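Local atomic coordinates of carbohydrate binding protein, putative, cpb33A (Cellvibrio japonicus, PDB entry 5FJQ), a protein that probably cleaves chitin oxidatively, this chain being the copper-binding lytic polysaccharide monooxygenase domain of a longer carbohydrate-active protein that matters for efficient chitin utilisation. Residues 13-16 / 17-21; 29-32 / 33-37; 50-53 / 54-58; 59-63 / 64-68; 109-112 / 113-116. One frame throughout, in Å; residues are numbered along the deposited sequence.

Contact 1: 13-16 / 17-21; sequences QCKE and NGIEN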
loop_
_atom_site.group_PDB
_atom_site.type_symbol
_atom_site.label_atom_id
_atom_site.label_comp_id
_atom_site.label_asym_id
_atom_site.label_seq_id
_atom_site.Cartn_x
_atom_site.Cartn_y
_atom_site.Cartn_z
ATOM N N GLN A 13 -7.697 -2.188 6.488
ATOM C CA GLN A 13 -8.266 -1.419 7.588
ATOM C C GLN A 13 -9.710 -1.038 7.246
ATOM O O GLN A 13 -10.666 -1.293 7.995
ATOM C CB GLN A 13 -7.408 -0.188 7.851
ATOM C CG GLN A 13 -6.053 -0.503 8.544
ATOM C CD GLN A 13 -6.232 -0.928 9.973
ATOM O OE1 GLN A 13 -7.350 -1.201 10.386
ATOM N NE2 GLN A 13 -5.118 -1.003 10.761
ATOM N N CYS A 14 -9.880 -0.431 6.127
ATOM C CA CYS A 14 -11.273 -0.030 5.815
ATOM C C CYS A 14 -12.237 -1.208 5.447
ATOM O O CYS A 14 -13.430 -1.164 5.827
ATOM C CB CYS A 14 -11.293 1.123 4.852
ATOM S SG CYS A 14 -10.953 2.782 5.557
ATOM N N LYS A 15 -11.725 -2.246 4.768
ATOM C CA LYS A 15 -12.542 -3.426 4.504
ATOM C C LYS A 15 -13.171 -3.915 5.789
ATOM O O LYS A 15 -14.389 -4.060 5.904
ATOM C CB LYS A 15 -11.764 -4.552 3.806
ATOM C CG LYS A 15 -12.453 -5.904 3.887
ATOM C CD LYS A 15 -11.787 -6.927 2.993
ATOM C CE LYS A 15 -10.488 -7.497 3.624
ATOM N NZ LYS A 15 -10.866 -8.587 4.621
ATOM N N GLU A 16 -12.336 -4.042 6.807
ATOM C CA GLU A 16 -12.723 -4.683 8.033
ATOM C C GLU A 16 -13.602 -3.765 8.874
ATOM O O GLU A 16 -14.321 -4.219 9.777
ATOM C CB GLU A 16 -11.407 -4.984 8.728
ATOM C CG GLU A 16 -10.774 -6.279 8.219
ATOM C CD GLU A 16 -9.547 -6.659 9.013
ATOM O OE1 GLU A 16 -9.372 -6.119 10.122
ATOM O OE2 GLU A 16 -8.788 -7.501 8.514
ATOM N N ASN A 17 -13.535 -2.461 8.612
ATOM C CA ASN A 17 -14.420 -1.524 9.298
ATOM C C ASN A 17 -15.846 -1.554 8.649
ATOM O O ASN A 17 -16.777 -0.937 9.191
ATOM C CB ASN A 17 -13.853 -0.121 9.245
ATOM C CG ASN A 17 -14.711 0.894 10.006
ATOM O OD1 ASN A 17 -15.308 1.823 9.405
ATOM N ND2 ASN A 17 -14.788 0.717 11.337
ATOM N N GLY A 18 -16.003 -2.255 7.518
ATOM C CA GLY A 18 -17.344 -2.359 6.825
ATOM C C GLY A 18 -17.375 -1.534 5.547
ATOM O O GLY A 18 -17.292 -0.282 5.575
ATOM N N ILE A 19 -17.480 -2.227 4.412
ATOM C CA ILE A 19 -17.391 -1.580 3.157
ATOM C C ILE A 19 -18.723 -0.839 2.867
ATOM O O ILE A 19 -18.694 0.288 2.419
ATOM C CB ILE A 19 -17.085 -2.581 2.027
ATOM C CG1 ILE A 19 -15.696 -3.217 2.245
ATOM C CG2 ILE A 19 -17.194 -1.887 0.656
ATOM C CD1 ILE A 19 -15.487 -4.515 1.445
ATOM N N GLU A 20 -19.859 -1.476 3.170
ATOM C CA GLU A 20 -21.173 -0.855 2.875
ATOM C C GLU A 20 -21.564 0.228 3.907
ATOM O O GLU A 20 -22.081 1.280 3.545
ATOM C CB GLU A 20 -22.268 -1.955 2.737
ATOM C CG GLU A 20 -21.895 -3.018 1.702
ATOM C CD GLU A 20 -21.528 -2.389 0.358
ATOM O OE1 GLU A 20 -22.012 -1.273 0.126
ATOM O OE2 GLU A 20 -20.749 -2.951 -0.458
ATOM N N ASN A 21 -21.294 -0.045 5.174
ATOM C CA ASN A 21 -21.715 0.782 6.306
ATOM C C ASN A 21 -20.556 1.013 7.253
ATOM O O ASN A 21 -20.623 0.653 8.399
ATOM C CB ASN A 21 -22.835 0.104 7.085
ATOM C CG ASN A 21 -24.132 0.051 6.298
ATOM O OD1 ASN A 21 -24.629 -1.032 5.984
ATOM N ND2 ASN A 21 -24.686 1.230 5.962
HETATM O O HOH W 1 -15.232 1.058 4.767
#

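Contact 2: 29-32 / 33-37; sequences AAKA and AGNGG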
loop_
_atom_site.group_PDB
_atom_site.type_symbol
_atom_site.label_atom_id
_atom_site.label_comp_id
_atom_site.label_asym_id
_atom_site.label_seq_id
_atom_site.Cartn_x
_atom_site.Cartn_y
_atom_site.Cartn_z
ATOM N N ALA A 29 -15.645 8.495 4.651
ATOM C CA ALA A 29 -15.213 9.403 3.528
ATOM C C ALA A 29 -14.807 8.562 2.271
ATOM O O ALA A 29 -15.300 8.821 1.165
ATOM C CB ALA A 29 -14.075 10.273 3.956
ATOM N N ALA A 30 -13.953 7.551 2.488
ATOM C CA ALA A 30 -13.554 6.677 1.418
ATOM C C ALA A 30 -14.777 6.060 0.689
ATOM O O ALA A 30 -14.749 5.951 -0.513
ATOM C CB ALA A 30 -12.600 5.611 1.904
ATOM N N LYS A 31 -15.811 5.619 1.421
ATOM C CA LYS A 31 -17.009 5.107 0.736
ATOM C C LYS A 31 -17.553 6.090 -0.324
ATOM O O LYS A 31 -17.797 5.688 -1.460
ATOM C CB LYS A 31 -18.103 4.616 1.695
ATOM C CG LYS A 31 -19.409 4.249 0.977
ATOM C CD LYS A 31 -20.180 3.223 1.821
ATOM C CE LYS A 31 -21.409 2.709 1.085
ATOM N NZ LYS A 31 -21.782 3.502 -0.117
ATOM N N ALA A 32 -17.673 7.364 0.054
ATOM C CA ALA A 32 -18.242 8.417 -0.772
ATOM C C ALA A 32 -17.356 8.700 -2.006
ATOM O O ALA A 32 -17.879 8.969 -3.094
ATOM C CB ALA A 32 -18.481 9.684 0.071
ATOM N N ALA A 33 -16.034 8.594 -1.852
ATOM C CA ALA A 33 -15.112 8.809 -2.980
ATOM C C ALA A 33 -14.888 7.567 -3.930
ATOM O O ALA A 33 -14.410 7.710 -5.057
ATOM C CB ALA A 33 -13.792 9.361 -2.463
ATOM N N GLY A 34 -15.261 6.368 -3.500
ATOM C CA GLY A 34 -15.010 5.167 -4.338
ATOM C C GLY A 34 -14.356 4.094 -3.497
ATOM O O GLY A 34 -13.141 4.180 -3.196
ATOM N N ASN A 35 -15.150 3.109 -3.034
ATOM C CA ASN A 35 -14.562 2.055 -2.240
ATOM C C ASN A 35 -15.059 0.636 -2.584
ATOM O O ASN A 35 -14.840 -0.263 -1.809
ATOM C CB ASN A 35 -14.790 2.290 -0.759
ATOM C CG ASN A 35 -16.200 1.832 -0.278
ATOM O OD1 ASN A 35 -17.159 1.621 -1.105
ATOM N ND2 ASN A 35 -16.352 1.736 1.047
ATOM N N GLY A 36 -15.762 0.440 -3.698
ATOM C CA GLY A 36 -16.302 -0.913 -3.905
ATOM C C GLY A 36 -15.131 -1.859 -4.272
ATOM O O GLY A 36 -15.261 -3.083 -4.222
ATOM N N GLY A 37 -13.978 -1.299 -4.670
ATOM C CA GLY A 37 -12.777 -2.176 -4.770
ATOM C C GLY A 37 -12.297 -2.774 -3.436
ATOM O O GLY A 37 -11.309 -3.503 -3.390
HETATM O O HOH W 2 -17.888 3.485 -3.889
#

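Contact 3: 50-53 / 54-58; sequences RDNH and DYYIP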
loop_
_atom_site.group_PDB
_atom_site.type_symbol
_atom_site.label_atom_id
_atom_site.label_comp_id
_atom_site.label_asym_id
_atom_site.label_seq_id
_atom_site.Cartn_x
_atom_site.Cartn_y
_atom_site.Cartn_z
ATOM N N ARG A 50 6.633 -2.623 -15.734
ATOM C CA ARG A 50 7.967 -3.222 -15.713
ATOM C C ARG A 50 8.911 -2.229 -15.014
ATOM O O ARG A 50 9.627 -1.427 -15.698
ATOM C CB ARG A 50 8.435 -3.572 -17.140
ATOM C CG ARG A 50 7.484 -4.494 -17.945
ATOM C CD ARG A 50 8.172 -5.199 -19.089
ATOM N NE ARG A 50 8.339 -4.265 -20.197
ATOM C CZ ARG A 50 9.438 -3.550 -20.432
ATOM N NH1 ARG A 50 10.541 -3.651 -19.664
ATOM N NH2 ARG A 50 9.453 -2.730 -21.480
ATOM N N ASP A 51 8.787 -2.164 -13.681
ATOM C CA ASP A 51 9.577 -1.270 -12.820
ATOM C C ASP A 51 9.485 0.246 -13.229
ATOM O O ASP A 51 10.474 0.997 -13.222
ATOM C CB ASP A 51 11.006 -1.843 -12.835
ATOM C CG ASP A 51 11.933 -1.129 -11.911
ATOM O OD1 ASP A 51 11.535 -0.835 -10.771
ATOM O OD2 ASP A 51 13.034 -0.833 -12.384
ATOM N N ASN A 52 8.295 0.641 -13.737
ATOM C CA ASN A 52 8.072 2.002 -14.213
ATOM C C ASN A 52 6.693 2.460 -13.762
ATOM O O ASN A 52 5.850 2.904 -14.564
ATOM C CB ASN A 52 8.196 2.060 -15.725
ATOM C CG ASN A 52 7.457 0.931 -16.413
ATOM O OD1 ASN A 52 6.769 0.106 -15.744
ATOM N ND2 ASN A 52 7.617 0.846 -17.732
ATOM N N HIS A 53 6.446 2.252 -12.475
ATOM C CA HIS A 53 5.136 2.444 -11.855
ATOM C C HIS A 53 4.624 3.846 -11.980
ATOM O O HIS A 53 3.408 4.071 -12.047
ATOM C CB HIS A 53 5.228 2.122 -10.347
ATOM C CG HIS A 53 6.012 0.911 -10.043
ATOM N ND1 HIS A 53 5.515 -0.361 -10.232
ATOM C CD2 HIS A 53 7.255 0.763 -9.522
ATOM C CE1 HIS A 53 6.437 -1.238 -9.882
ATOM N NE2 HIS A 53 7.488 -0.586 -9.418
ATOM N N ASP A 54 5.528 4.817 -12.008
ATOM C CA ASP A 54 5.069 6.207 -12.082
ATOM C C ASP A 54 4.508 6.603 -13.429
ATOM O O ASP A 54 3.804 7.592 -13.508
ATOM C CB ASP A 54 6.127 7.234 -11.667
ATOM C CG ASP A 54 7.354 7.181 -12.544
ATOM O OD1 ASP A 54 7.560 6.185 -13.281
ATOM O OD2 ASP A 54 8.136 8.139 -12.492
ATOM N N TYR A 55 4.849 5.879 -14.489
ATOM C CA TYR A 55 4.213 6.103 -15.781
ATOM C C TYR A 55 2.701 5.790 -15.748
ATOM O O TYR A 55 1.874 6.558 -16.282
ATOM C CB TYR A 55 4.928 5.331 -16.937
ATOM C CG TYR A 55 4.184 5.523 -18.241
ATOM C CD1 TYR A 55 4.397 6.707 -18.988
ATOM C CD2 TYR A 55 3.319 4.560 -18.758
ATOM C CE1 TYR A 55 3.725 6.932 -20.182
ATOM C CE2 TYR A 55 2.579 4.810 -19.950
ATOM C CZ TYR A 55 2.838 5.996 -20.684
ATOM O OH TYR A 55 2.167 6.364 -21.916
ATOM N N TYR A 56 2.348 4.655 -15.133
ATOM C CA TYR A 56 1.001 4.134 -15.117
ATOM C C TYR A 56 0.112 4.753 -14.017
ATOM O O TYR A 56 -1.106 4.901 -14.242
ATOM C CB TYR A 56 1.025 2.593 -14.965
ATOM C CG TYR A 56 1.632 1.932 -16.174
ATOM C CD1 TYR A 56 0.869 1.726 -17.326
ATOM C CD2 TYR A 56 2.981 1.582 -16.201
ATOM C CE1 TYR A 56 1.418 1.139 -18.432
ATOM C CE2 TYR A 56 3.548 0.980 -17.331
ATOM C CZ TYR A 56 2.761 0.770 -18.431
ATOM O OH TYR A 56 3.311 0.231 -19.598
ATOM N N ILE A 57 0.714 5.067 -12.837
ATOM C CA ILE A 57 0.000 5.663 -11.713
ATOM C C ILE A 57 0.266 7.168 -11.514
ATOM O O ILE A 57 1.402 7.560 -11.133
ATOM C CB ILE A 57 0.317 4.934 -10.388
ATOM C CG1 ILE A 57 0.025 3.413 -10.470
ATOM C CG2 ILE A 57 -0.289 5.700 -9.194
ATOM C CD1 ILE A 57 0.587 2.658 -9.272
ATOM N N PRO A 58 -0.782 8.007 -11.687
ATOM C CA PRO A 58 -0.606 9.495 -11.527
ATOM C C PRO A 58 -0.295 9.839 -10.080
ATOM O O PRO A 58 -0.700 9.079 -9.192
ATOM C CB PRO A 58 -1.994 10.045 -11.945
ATOM C CG PRO A 58 -2.575 8.988 -12.845
ATOM C CD PRO A 58 -2.129 7.678 -12.212
HETATM O O HOH W 3 5.653 -1.141 -19.366
#

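Contact 4: 59-63 / 64-68; sequences DGRLC and SANRA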
loop_
_atom_site.group_PDB
_atom_site.type_symbol
_atom_site.label_atom_id
_atom_site.label_comp_id
_atom_site.label_asym_id
_atom_site.label_seq_id
_atom_site.Cartn_x
_atom_site.Cartn_y
_atom_site.Cartn_z
ATOM N N ASP A 59 0.399 10.927 -9.785
ATOM C CA ASP A 59 0.437 11.350 -8.354
ATOM C C ASP A 59 -0.989 11.489 -7.793
ATOM O O ASP A 59 -1.935 11.853 -8.529
ATOM C CB ASP A 59 1.134 12.695 -8.168
ATOM C CG ASP A 59 2.606 12.631 -8.438
ATOM O OD1 ASP A 59 3.347 11.819 -7.847
ATOM O OD2 ASP A 59 3.042 13.455 -9.255
ATOM N N GLY A 60 -1.165 11.312 -6.503
ATOM C CA GLY A 60 -2.500 11.406 -5.933
ATOM C C GLY A 60 -3.313 10.150 -6.182
ATOM O O GLY A 60 -4.446 10.079 -5.737
ATOM N N ARG A 61 -2.751 9.172 -6.911
ATOM C CA ARG A 61 -3.429 7.874 -7.171
ATOM C C ARG A 61 -2.613 6.598 -6.737
ATOM O O ARG A 61 -2.848 5.462 -7.222
ATOM C CB ARG A 61 -3.893 7.792 -8.661
ATOM C CG ARG A 61 -4.948 8.811 -9.088
ATOM C CD ARG A 61 -6.227 8.760 -8.241
ATOM N NE ARG A 61 -7.191 9.787 -8.644
ATOM C CZ ARG A 61 -8.233 10.195 -7.917
ATOM N NH1 ARG A 61 -8.441 9.680 -6.724
ATOM N NH2 ARG A 61 -9.045 11.163 -8.376
ATOM N N LEU A 62 -1.659 6.778 -5.808
ATOM C CA LEU A 62 -0.759 5.761 -5.472
ATOM C C LEU A 62 -1.556 4.685 -4.703
ATOM O O LEU A 62 -1.488 3.520 -5.020
ATOM C CB LEU A 62 0.306 6.381 -4.613
ATOM C CG LEU A 62 1.554 6.724 -5.389
ATOM C CD1 LEU A 62 1.443 7.945 -6.293
ATOM C CD2 LEU A 62 2.780 6.829 -4.455
ATOM N N CYS A 63 -2.462 5.119 -3.843
ATOM C CA CYS A 63 -3.203 4.154 -3.031
ATOM C C CYS A 63 -4.297 3.375 -3.751
ATOM O O CYS A 63 -4.659 2.285 -3.292
ATOM C CB CYS A 63 -3.773 4.873 -1.801
ATOM S SG CYS A 63 -2.551 5.550 -0.633
ATOM N N SER A 64 -4.874 3.925 -4.820
ATOM C CA SER A 64 -5.884 3.225 -5.636
ATOM C C SER A 64 -5.265 2.547 -6.861
ATOM O O SER A 64 -5.981 1.940 -7.649
ATOM C CB SER A 64 -6.933 4.219 -6.170
ATOM O OG SER A 64 -6.294 5.354 -6.797
ATOM N N ALA A 65 -3.946 2.721 -7.034
ATOM C CA ALA A 65 -3.264 2.343 -8.277
ATOM C C ALA A 65 -4.100 2.879 -9.470
ATOM O O ALA A 65 -4.177 2.246 -10.489
ATOM C CB ALA A 65 -3.105 0.836 -8.347
ATOM N N ASN A 66 -4.777 4.014 -9.254
ATOM C CA ASN A 66 -5.609 4.709 -10.254
ATOM C C ASN A 66 -6.876 3.950 -10.667
ATOM O O ASN A 66 -7.457 4.187 -11.752
ATOM C CB ASN A 66 -4.775 5.136 -11.479
ATOM C CG ASN A 66 -5.418 6.270 -12.273
ATOM O OD1 ASN A 66 -6.110 7.139 -11.719
ATOM N ND2 ASN A 66 -5.136 6.303 -13.574
ATOM N N ARG A 67 -7.345 3.074 -9.771
ATOM C CA ARG A 67 -8.577 2.366 -9.987
ATOM C C ARG A 67 -9.726 3.085 -9.304
ATOM O O ARG A 67 -9.635 3.352 -8.124
ATOM C CB ARG A 67 -8.425 0.956 -9.434
ATOM C CG ARG A 67 -7.299 0.251 -10.201
ATOM C CD ARG A 67 -6.804 -0.996 -9.578
ATOM N NE ARG A 67 -7.842 -2.011 -9.631
ATOM C CZ ARG A 67 -7.822 -3.127 -10.380
ATOM N NH1 ARG A 67 -6.792 -3.446 -11.175
ATOM N NH2 ARG A 67 -8.838 -3.988 -10.288
ATOM N N ALA A 68 -10.808 3.392 -10.031
ATOM C CA ALA A 68 -11.805 4.297 -9.474
ATOM C C ALA A 68 -12.548 3.764 -8.228
ATOM O O ALA A 68 -12.944 4.525 -7.312
ATOM C CB ALA A 68 -12.785 4.747 -10.586
HETATM O O HOH W 4 -6.962 9.671 -11.748
#

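Contact 5: 109-112 / 113-116; sequences ITPQ and GYDH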
loop_
_atom_site.group_PDB
_atom_site.type_symbol
_atom_site.label_atom_id
_atom_site.label_comp_id
_atom_site.label_asym_id
_atom_site.label_seq_id
_atom_site.Cartn_x
_atom_site.Cartn_y
_atom_site.Cartn_z
ATOM N N ILE A 109 8.456 5.198 2.326
ATOM C CA ILE A 109 7.855 5.944 3.443
ATOM C C ILE A 109 7.903 7.442 3.170
ATOM O O ILE A 109 8.785 7.909 2.425
ATOM C CB ILE A 109 8.491 5.613 4.830
ATOM C CG1 ILE A 109 7.603 6.197 5.948
ATOM C CG2 ILE A 109 9.939 6.137 4.921
ATOM C CD1 ILE A 109 7.858 5.644 7.355
ATOM N N THR A 110 6.879 8.148 3.685
ATOM C CA THR A 110 6.827 9.573 3.864
ATOM C C THR A 110 7.975 10.144 4.746
ATOM O O THR A 110 8.563 9.456 5.610
ATOM C CB THR A 110 5.467 9.940 4.447
ATOM O OG1 THR A 110 5.097 8.961 5.422
ATOM C CG2 THR A 110 4.374 9.862 3.337
ATOM N N PRO A 111 8.302 11.431 4.535
ATOM C CA PRO A 111 9.373 12.058 5.293
ATOM C C PRO A 111 8.875 12.542 6.628
ATOM O O PRO A 111 7.690 12.850 6.768
ATOM C CB PRO A 111 9.732 13.304 4.416
ATOM C CG PRO A 111 8.464 13.617 3.673
ATOM C CD PRO A 111 7.750 12.309 3.470
ATOM N N GLN A 112 9.789 12.656 7.587
ATOM C CA GLN A 112 9.520 13.367 8.810
ATOM C C GLN A 112 8.895 14.742 8.512
ATOM O O GLN A 112 9.258 15.443 7.523
ATOM C CB GLN A 112 10.819 13.453 9.612
ATOM C CG GLN A 112 10.689 14.098 10.951
ATOM C CD GLN A 112 9.692 13.400 11.854
ATOM O OE1 GLN A 112 9.223 12.304 11.556
ATOM N NE2 GLN A 112 9.314 14.074 12.931
ATOM N N GLY A 113 7.875 15.086 9.303
ATOM C CA GLY A 113 7.078 16.284 9.015
ATOM C C GLY A 113 5.855 16.094 8.133
ATOM O O GLY A 113 5.015 16.967 8.091
ATOM N N TYR A 114 5.737 14.965 7.431
ATOM C CA TYR A 114 4.602 14.744 6.536
ATOM C C TYR A 114 3.283 15.123 7.190
ATOM O O TYR A 114 2.983 14.657 8.294
ATOM C CB TYR A 114 4.513 13.249 6.128
ATOM C CG TYR A 114 3.505 12.990 5.016
ATOM C CD1 TYR A 114 3.790 13.366 3.721
ATOM C CD2 TYR A 114 2.265 12.377 5.278
ATOM C CE1 TYR A 114 2.876 13.166 2.696
ATOM C CE2 TYR A 114 1.344 12.137 4.247
ATOM C CZ TYR A 114 1.674 12.522 2.956
ATOM O OH TYR A 114 0.810 12.345 1.872
ATOM N N ASP A 115 2.439 15.864 6.472
ATOM C CA ASP A 115 1.255 16.451 7.128
ATOM C C ASP A 115 -0.104 16.017 6.581
ATOM O O ASP A 115 -1.088 16.606 6.950
ATOM C CB ASP A 115 1.353 17.997 7.171
ATOM C CG ASP A 115 1.095 18.662 5.815
ATOM O OD1 ASP A 115 0.889 17.985 4.780
ATOM O OD2 ASP A 115 1.097 19.899 5.782
ATOM N N HIS A 116 -0.166 15.028 5.692
ATOM C CA HIS A 116 -1.455 14.426 5.304
ATOM C C HIS A 116 -2.434 15.397 4.719
ATOM O O HIS A 116 -3.644 15.190 4.836
ATOM C CB HIS A 116 -2.083 13.729 6.542
ATOM C CG HIS A 116 -1.217 12.656 7.056
ATOM N ND1 HIS A 116 -1.182 11.409 6.467
ATOM C CD2 HIS A 116 -0.239 12.676 7.990
ATOM C CE1 HIS A 116 -0.254 10.687 7.069
ATOM N NE2 HIS A 116 0.323 11.430 8.002
HETATM O O HOH W 5 6.356 13.616 10.867
#

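Contact 1: 13-16 / 17-21
Helix 10-17 ends where Asn17 and Gly18 send their N-H groups back to the carbonyls of Gln13, Cys14 and Lys15, a worked example of a helix stopped at a glycine. Asn17 N donates to Gln13 O at 3.2 Å, and the same N-H leans weakly on Cys14 O. One residue later Gly18 N reaches Lys15 O at 2.9 Å, yet from 54° above the carbonyl plane, as the last turn tightens. Gly18 then leaves helical geometry with a positive phi of 107°, a conformation in which a beta-carbon would be pressed against the carbonyl of Asn17. A water bridges the break, giving one proton to Cys14 O at 3.1 Å and the other to Gly18 O at 2.6 Å. The turn belongs to the helical region packed beside the beta-strands of the monooxygenase domain, and the disulfide of Cys14 with Cys27 fastens it to helix 25-33. Beyond the break the side chain of Ile19 reaches back to Lys15: its CG1 lies 3.9 Å from Lys15 CA, and its CD1 comes 4.1 Å from Lys15 CG. That methylene is within reach because Lys15 starts with CG opposite the backbone N (chi1 163°). Asn17 keeps its CB near Cys14 O and turns its amide away from the helix, where OD1 accepts the backbone N-H groups of Thr23 and His24.

Contact 2: 29-32 / 33-37
Asn35 lays its amide against the flank of Lys31, the two side chains running at a slant to one another just past the end of helix 25-33. The amide meets the helix through its carbon and nitrogen: Asn35 CG is 3.5 Å from Lys31 CA, and Asn35 ND2 is 3.4 Å from Lys31 CB. It gets there because chi1 of 82° wedges CG between the backbone N and the carbonyl carbon of Asn35, folding the group back toward the helix. Lys31 instead carries its CG trans to the backbone N, and its methylenes pass the amide, Asn35 OD1 standing 4.0 Å from Lys31 CG. Asn35 ND2 is hydrogen-bonded to Ile19 O, in the loop after helix 10-17. The helix ends beside this pair. Ala33 N still makes a regular bond to Ala29 O (3.1 Å), whereas Gly34 N divides weakly between Ala30 O and Lys31 O. Gly34 is the first residue to leave helical angles, with phi at 131°, and its backbone is hydrogen-bonded to Gly72. A water accepts the N-H of Asn35 at 2.9 Å and lies 3.3 Å from Lys31 O, to which it can donate. The chemistry is thus divided: the amide rests on carbon of Lys31, CA and the first methylenes, while water takes the backbone N-H of Asn35 and Ile19 O takes its ND2.

Contact 3: 50-53 / 54-58
Asn52 and His53 meet Tyr55, Tyr56 and Ile57 at the start of the short helix 53-56, and backbone hydrogen bonds supply its frame. Tyr55 N donates to Asn52 O at 3.1 Å, approaching from 50° above the carbonyl plane. His53 O collects two N-H groups: Ile57 N at 3.0 Å in a nearly straight bond, and Tyr56 N in a weak one. Polar side-chain bonds fix the residue ahead of the helix. With chi1 at 46°, the amide of Asn52 turns back so that OD1 accepts Arg50 N at 2.7 Å, while ND2 donates to a water 3.2 Å away. The same water is hydrogen-bonded to Tyr56 OH at 2.7 Å, linking amide and phenol.

Aromatic contacts form a third group. Asn52 OD1 sits at the edge of the Tyr56 ring and in its plane, 3.7 Å from Tyr56 CE2, with the amide and ring planes 68° apart. Over one face of that ring, near its centre, lies Tyr55 CD2. The His53 imidazole leads the other way, into the protein, where ND1 is hydrogen-bonded to Tyr172 OH and NE2 to Tyr104 OH; two such partners should hold the ring against flipping. Among the neighbouring elements, His53 rests on Ile158 and Gln160 of strand 152-161, Ile57 bridges Tyr156 of that strand and Val46 of strand 45-47, and Tyr56 also packs on Val46, which seats the helix against both strands.

Contact 4: 59-63 / 64-68
Arg61 opens the contact by drawing its stem past the amide of Asn66, with Arg61 CG only 3.3 Å from Asn66 OD1. A bend at chi2 (-57°) takes the chain across the amide at a slant, and the guanidinium and amide planes end 21° apart. A water joins the two groups, accepting from Arg61 NE at 3.1 Å and donating to Asn66 OD1 at 2.7 Å. Farther out, Arg61 NH1 forms a salt bridge with Asp74, and the guanidinium makes a cation-pi contact with Phe71. Next comes Leu62, first residue of a type I beta turn closed by Ala65 N on Leu62 O at 3.3 Å; the donor stands 69° above the carbonyl plane, and Tyr156 OH is also bonded to this oxygen. Cys63 follows, tied by a disulfide to Cys174 on strand 169-178. The chain then enters a second, overlapping turn, of type I', in which Arg67 N returns to Ser64 O at 2.8 Å. Ala65 and Asn66, at its corners, both have positive phi. Chemically, the arginine charge is met by Asp74 and by the pi cloud of Phe71, while its NE reaches Asn66 OD1 through water, so the group is probably held in place by charge, ring and water together.

Contact 5: 109-112 / 113-116
Tyr114 swings its ring back over Thr110 with CG trans to the backbone N (chi1 -170°), and Thr110 answers with chi1 of 40°, which tucks OG1 between backbone N and carbonyl carbon and presents the CG2 methyl to the ring. Thr110 stands just before a type II beta turn, Pro111 to Tyr114, in the connection from strand 102-109 to strand 126-130, and the tyrosine is the last residue of that turn. Turn closure comes from Tyr114 N, which donates to Pro111 O at 3.0 Å. Gly113 occupies the third position with the positive phi expected of this turn type.

The methyl makes a textbook CH-pi contact: Thr110 CG2 lies 3.5 Å from the centroid of the Tyr114 ring and only 7° off its normal. Pro111 adds apolar packing through its CD, 4.1 Å from Tyr114 CD1. The hydroxyl of Thr110 is engaged elsewhere, with Ile154 N and His153 ND1 of strand 152-161, two bonds that probably fix the rotation aiming the methyl at the ring. His116 joins the aromatic group from farther along the loop: Tyr114 CD2 stands 3.4 Å above the plane of the His116 ring, over its centre, and His116 CE1 meets the tyrosine at its edge.

At the exposed corner Gln112 bends at chi2 and reaches Thr150 OG1 with NE2, which ties the turn to the loop before strand 152-161. A water completes the corner, accepting Gly113 N at 2.6 Å and giving a weak bond to Gln112 OE1 at 3.2 Å.

The five contacts follow one another along the chain without overlap, all within the monooxygenase domain. Contacts 1 and 2 end the successive helices 10-17 and 25-33; their centres are 10 Å apart and they touch through Ile19 and the side chains of Lys31 and Asn35. Contacts 3 and 4, centres 11 Å apart, form a second pair, where Ile57 packs on Leu62 and Ala65 beside the strands. Contact 2 comes within about 4 Å of contact 4 at the nearest atoms, while contact 3 lies across the chain's centre from contact 1. Contact 5 stands apart, its centre 18 Å from contact 4. Turns and helix ends thus shape the connections around the beta-strands.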